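Local coordinates for type IV pilin protein (Neisseria meningitidis, PDB 5V0M) that is a non-core minor pilin of type IV pili, probably contributing to pilus-associated cell adhesion, at residues A[17-22]-A[40-45]. Sequence-based numbering, arbitrary orientation.
Sequences LHNAQT and KLKQNK
N19, a buried helix residue, uses both ends of its carboxamide on the backbone of a single loop residue, K42. As acceptor, N19 OD1 takes the amide K42 N at 2.8 Å; the N-H lies in the carbonyl plane on a lone pair, with an N-H...O angle of 155°. As donor, N19 ND2 reaches K42 O at 2.9 Å, and here the bond is straighter, 167°. That carbonyl oxygen sits only 5° out of the amide plane of N19 and offers a lone pair of its own. Two nearly coplanar bonds to one residue should fix the rotation of the carboxamide, and between them they satisfy the amide and carbonyl of K42 along with OD1 and one N-H of ND2. N19 gets there with CG anti to its carbonyl carbon.

Carbon atoms pack around the same oxygen: L41 CD2 lies 3.7 Å from N19 OD1, and K42 CB is equally far from it. Beyond CB the K42 chain is modelled in two conformers, so its course there is doubtful. Within the helix, H18 O accepts both T22 N (3.0 Å) and T22 OG1 (3.2 Å), one from each side of the carbonyl plane.

L61 of strand 59-65 touches both N19 and L41. N44 ND2 adds a second polar link to the helix, at T15 OG1. This two-bond side-chain amide to backbone pairing ties the loop between helix 3-30 and strand 47-54 to the helix, within the type IV pilin fold of a long N-terminal helix packed on an antiparallel sheet.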
ATOM      1  N   LEU A  17       0.010  -0.932  -6.173  1.00  7.36           N
ATOM      2  CA  LEU A  17       0.698  -0.748  -7.447  1.00  9.58           C
ATOM      3  C   LEU A  17       0.048   0.374  -8.243  1.00  8.92           C
ATOM      4  O   LEU A  17       0.750   1.184  -8.866  1.00  8.13           O
ATOM      5  CB  LEU A  17       0.719  -2.056  -8.244  1.00  9.42           C
ATOM      6  CG  LEU A  17       1.608  -3.120  -7.607  1.00 11.77           C
ATOM      7  CD1 LEU A  17       1.325  -4.502  -8.234  1.00 16.77           C
ATOM      8  CD2 LEU A  17       3.092  -2.782  -7.724  1.00 12.78           C
ATOM      9  N   HIS A  18      -1.287   0.460  -8.232  1.00  9.94           N
ATOM     10  CA  HIS A  18      -1.962   1.540  -8.948  1.00 10.37           C
ATOM     11  C   HIS A  18      -1.576   2.902  -8.378  1.00  8.24           C
ATOM     12  O   HIS A  18      -1.312   3.858  -9.127  1.00  9.27           O
ATOM     13  CB  HIS A  18      -3.469   1.349  -8.891  1.00 14.68           C
ATOM     14  CG  HIS A  18      -3.968   0.245  -9.767  1.00 24.16           C
ATOM     15  ND1 HIS A  18      -3.188  -0.342 -10.742  1.00 39.74           N
ATOM     16  CD2 HIS A  18      -5.166  -0.381  -9.817  1.00 22.90           C
ATOM     17  CE1 HIS A  18      -3.885  -1.283 -11.353  1.00 27.09           C
ATOM     18  NE2 HIS A  18      -5.090  -1.323 -10.814  1.00 27.64           N
ATOM     19  N   ASN A  19      -1.546   3.019  -7.048  1.00  6.56           N
ATOM     20  CA  ASN A  19      -1.125   4.270  -6.428  1.00  8.33           C
ATOM     21  C   ASN A  19       0.306   4.603  -6.824  1.00  6.99           C
ATOM     22  O   ASN A  19       0.623   5.761  -7.122  1.00  9.19           O
ATOM     23  CB  ASN A  19      -1.271   4.209  -4.902  1.00  7.64           C
ATOM     24  CG  ASN A  19      -2.679   4.499  -4.444  1.00  9.27           C
ATOM     25  OD1 ASN A  19      -3.235   5.555  -4.721  1.00 14.53           O
ATOM     26  ND2 ASN A  19      -3.281   3.545  -3.740  1.00  9.16           N
ATOM     27  N   ALA A  20       1.193   3.609  -6.837  1.00  8.19           N
ATOM     28  CA  ALA A  20       2.581   3.882  -7.192  1.00  8.38           C
ATOM     29  C   ALA A  20       2.701   4.345  -8.634  1.00  7.42           C
ATOM     30  O   ALA A  20       3.515   5.229  -8.947  1.00  9.57           O
ATOM     31  CB  ALA A  20       3.431   2.640  -6.948  1.00 10.20           C
ATOM     32  N   GLN A  21       1.902   3.781  -9.534  1.00  9.09           N
ATOM     33  CA  GLN A  21       1.920   4.235 -10.919  1.00 12.05           C
ATOM     34  C   GLN A  21       1.466   5.684 -11.035  1.00  9.37           C
ATOM     35  O   GLN A  21       2.066   6.481 -11.785  1.00 11.11           O
ATOM     36  CB  GLN A  21       1.003   3.332 -11.744  1.00 15.44           C
ATOM     37  CG  GLN A  21       1.577   1.967 -11.954  1.00 19.74           C
ATOM     38  CD  GLN A  21       0.576   0.971 -12.521  1.00 32.37           C
ATOM     39  OE1 GLN A  21      -0.573   1.314 -12.815  1.00 34.63           O
ATOM     40  NE2 GLN A  21       1.011  -0.281 -12.667  1.00 36.23           N
ATOM     41  N   THR A  22       0.416   6.057 -10.309  1.00 10.98           N
ATOM     42  CA  THR A  22      -0.053   7.436 -10.311  1.00 12.35           C
ATOM     43  C   THR A  22       1.035   8.380  -9.835  1.00 11.38           C
ATOM     44  O   THR A  22       1.239   9.461 -10.413  1.00 12.58           O
ATOM     45  CB  THR A  22      -1.273   7.527  -9.403  1.00 13.31           C
ATOM     46  OG1 THR A  22      -2.321   6.745  -9.975  1.00 14.28           O
ATOM     47  CG2 THR A  22      -1.741   8.974  -9.249  1.00 17.80           C
ATOM     48  N   LYS A  40      -5.419  12.264  -2.628  1.00 19.63           N
ATOM     49  CA  LYS A  40      -5.759  11.635  -3.896  1.00 25.29           C
ATOM     50  C   LYS A  40      -5.423  10.140  -3.950  1.00 21.04           C
ATOM     51  O   LYS A  40      -5.589   9.517  -5.008  1.00 30.17           O
ATOM     52  CB  LYS A  40      -5.078  12.376  -5.040  1.00 17.99           C
ATOM     53  CG  LYS A  40      -5.637  13.767  -5.282  1.00 26.25           C
ATOM     54  CD  LYS A  40      -5.049  14.376  -6.536  1.00 31.80           C
ATOM     55  CE  LYS A  40      -5.686  15.722  -6.851  1.00 41.24           C
ATOM     56  NZ  LYS A  40      -4.986  16.406  -7.974  1.00 51.72           N
ATOM     57  N   LEU A  41      -4.987   9.547  -2.846  1.00 11.91           N
ATOM     58  CA  LEU A  41      -4.636   8.135  -2.853  1.00 12.18           C
ATOM     59  C   LEU A  41      -5.883   7.271  -2.967  1.00 16.40           C
ATOM     60  O   LEU A  41      -6.890   7.510  -2.288  1.00 17.21           O
ATOM     61  CB  LEU A  41      -3.938   7.789  -1.551  1.00 10.33           C
ATOM     62  CG  LEU A  41      -2.567   8.423  -1.355  1.00 10.62           C
ATOM     63  CD1 LEU A  41      -2.077   8.162   0.055  1.00 13.32           C
ATOM     64  CD2 LEU A  41      -1.552   7.906  -2.369  1.00 11.54           C
ATOM     65  N   LYS A  42      -5.808   6.255  -3.825  0.59 11.53           N
ATOM     66  CA  LYS A  42      -6.895   5.304  -3.983  0.59 11.55           C
ATOM     67  C   LYS A  42      -6.883   4.293  -2.843  0.59 11.20           C
ATOM     68  O   LYS A  42      -5.835   3.754  -2.464  0.59 10.62           O
ATOM     69  CB  LYS A  42      -6.763   4.566  -5.315  0.59 17.71           C
ATOM     70  CG  LYS A  42      -6.659   5.473  -6.537  0.59 23.11           C
ATOM     71  CD  LYS A  42      -7.942   6.254  -6.796  0.59 33.23           C
ATOM     72  CE  LYS A  42      -7.861   7.034  -8.113  0.59 30.59           C
ATOM     73  NZ  LYS A  42      -9.158   7.657  -8.493  0.59 40.15           N
ATOM     74  N   GLN A  43      -8.064   4.036  -2.305  1.00  8.96           N
ATOM     75  CA  GLN A  43      -8.242   3.189  -1.145  1.00 12.03           C
ATOM     76  C   GLN A  43      -8.768   1.822  -1.535  1.00  7.35           C
ATOM     77  O   GLN A  43      -9.116   1.527  -2.682  1.00 10.28           O
ATOM     78  CB  GLN A  43      -9.211   3.857  -0.177  1.00 10.25           C
ATOM     79  CG  GLN A  43      -8.739   5.198   0.300  1.00  7.99           C
ATOM     80  CD  GLN A  43      -7.469   5.091   1.096  1.00  9.78           C
ATOM     81  OE1 GLN A  43      -7.320   4.209   1.944  1.00 11.77           O
ATOM     82  NE2 GLN A  43      -6.545   5.977   0.826  1.00 13.15           N
ATOM     83  N   ASN A  44      -8.855   0.992  -0.517  1.00  9.57           N
ATOM     84  CA  ASN A  44      -9.322  -0.364  -0.599  1.00 11.16           C
ATOM     85  C   ASN A  44     -10.361  -0.568   0.504  1.00  7.61           C
ATOM     86  O   ASN A  44     -10.244   0.025   1.570  1.00  8.92           O
ATOM     87  CB  ASN A  44      -8.043  -1.124  -0.347  1.00 16.79           C
ATOM     88  CG  ASN A  44      -8.205  -2.555  -0.458  1.00 12.61           C
ATOM     89  OD1 ASN A  44      -8.786  -3.165   0.407  1.00 13.53           O
ATOM     90  ND2 ASN A  44      -7.593  -3.138  -1.469  1.00 12.39           N
ATOM     91  N   LYS A  45     -11.378  -1.412   0.259  1.00  8.92           N
ATOM     92  CA  LYS A  45     -12.404  -1.679   1.257  1.00 10.56           C
ATOM     93  C   LYS A  45     -11.815  -2.237   2.552  1.00  5.72           C
ATOM     94  O   LYS A  45     -12.381  -2.051   3.626  1.00  7.45           O
ATOM     95  CB  LYS A  45     -13.383  -2.711   0.654  1.00 16.76           C
ATOM     96  CG  LYS A  45     -14.736  -2.816   1.257  1.00 32.13           C
ATOM     97  CD  LYS A  45     -15.778  -3.397   0.245  1.00 14.43           C
ATOM     98  CE  LYS A  45     -15.387  -4.718  -0.392  1.00 19.51           C
ATOM     99  NZ  LYS A  45     -16.594  -5.446  -0.910  1.00 23.57           N
TER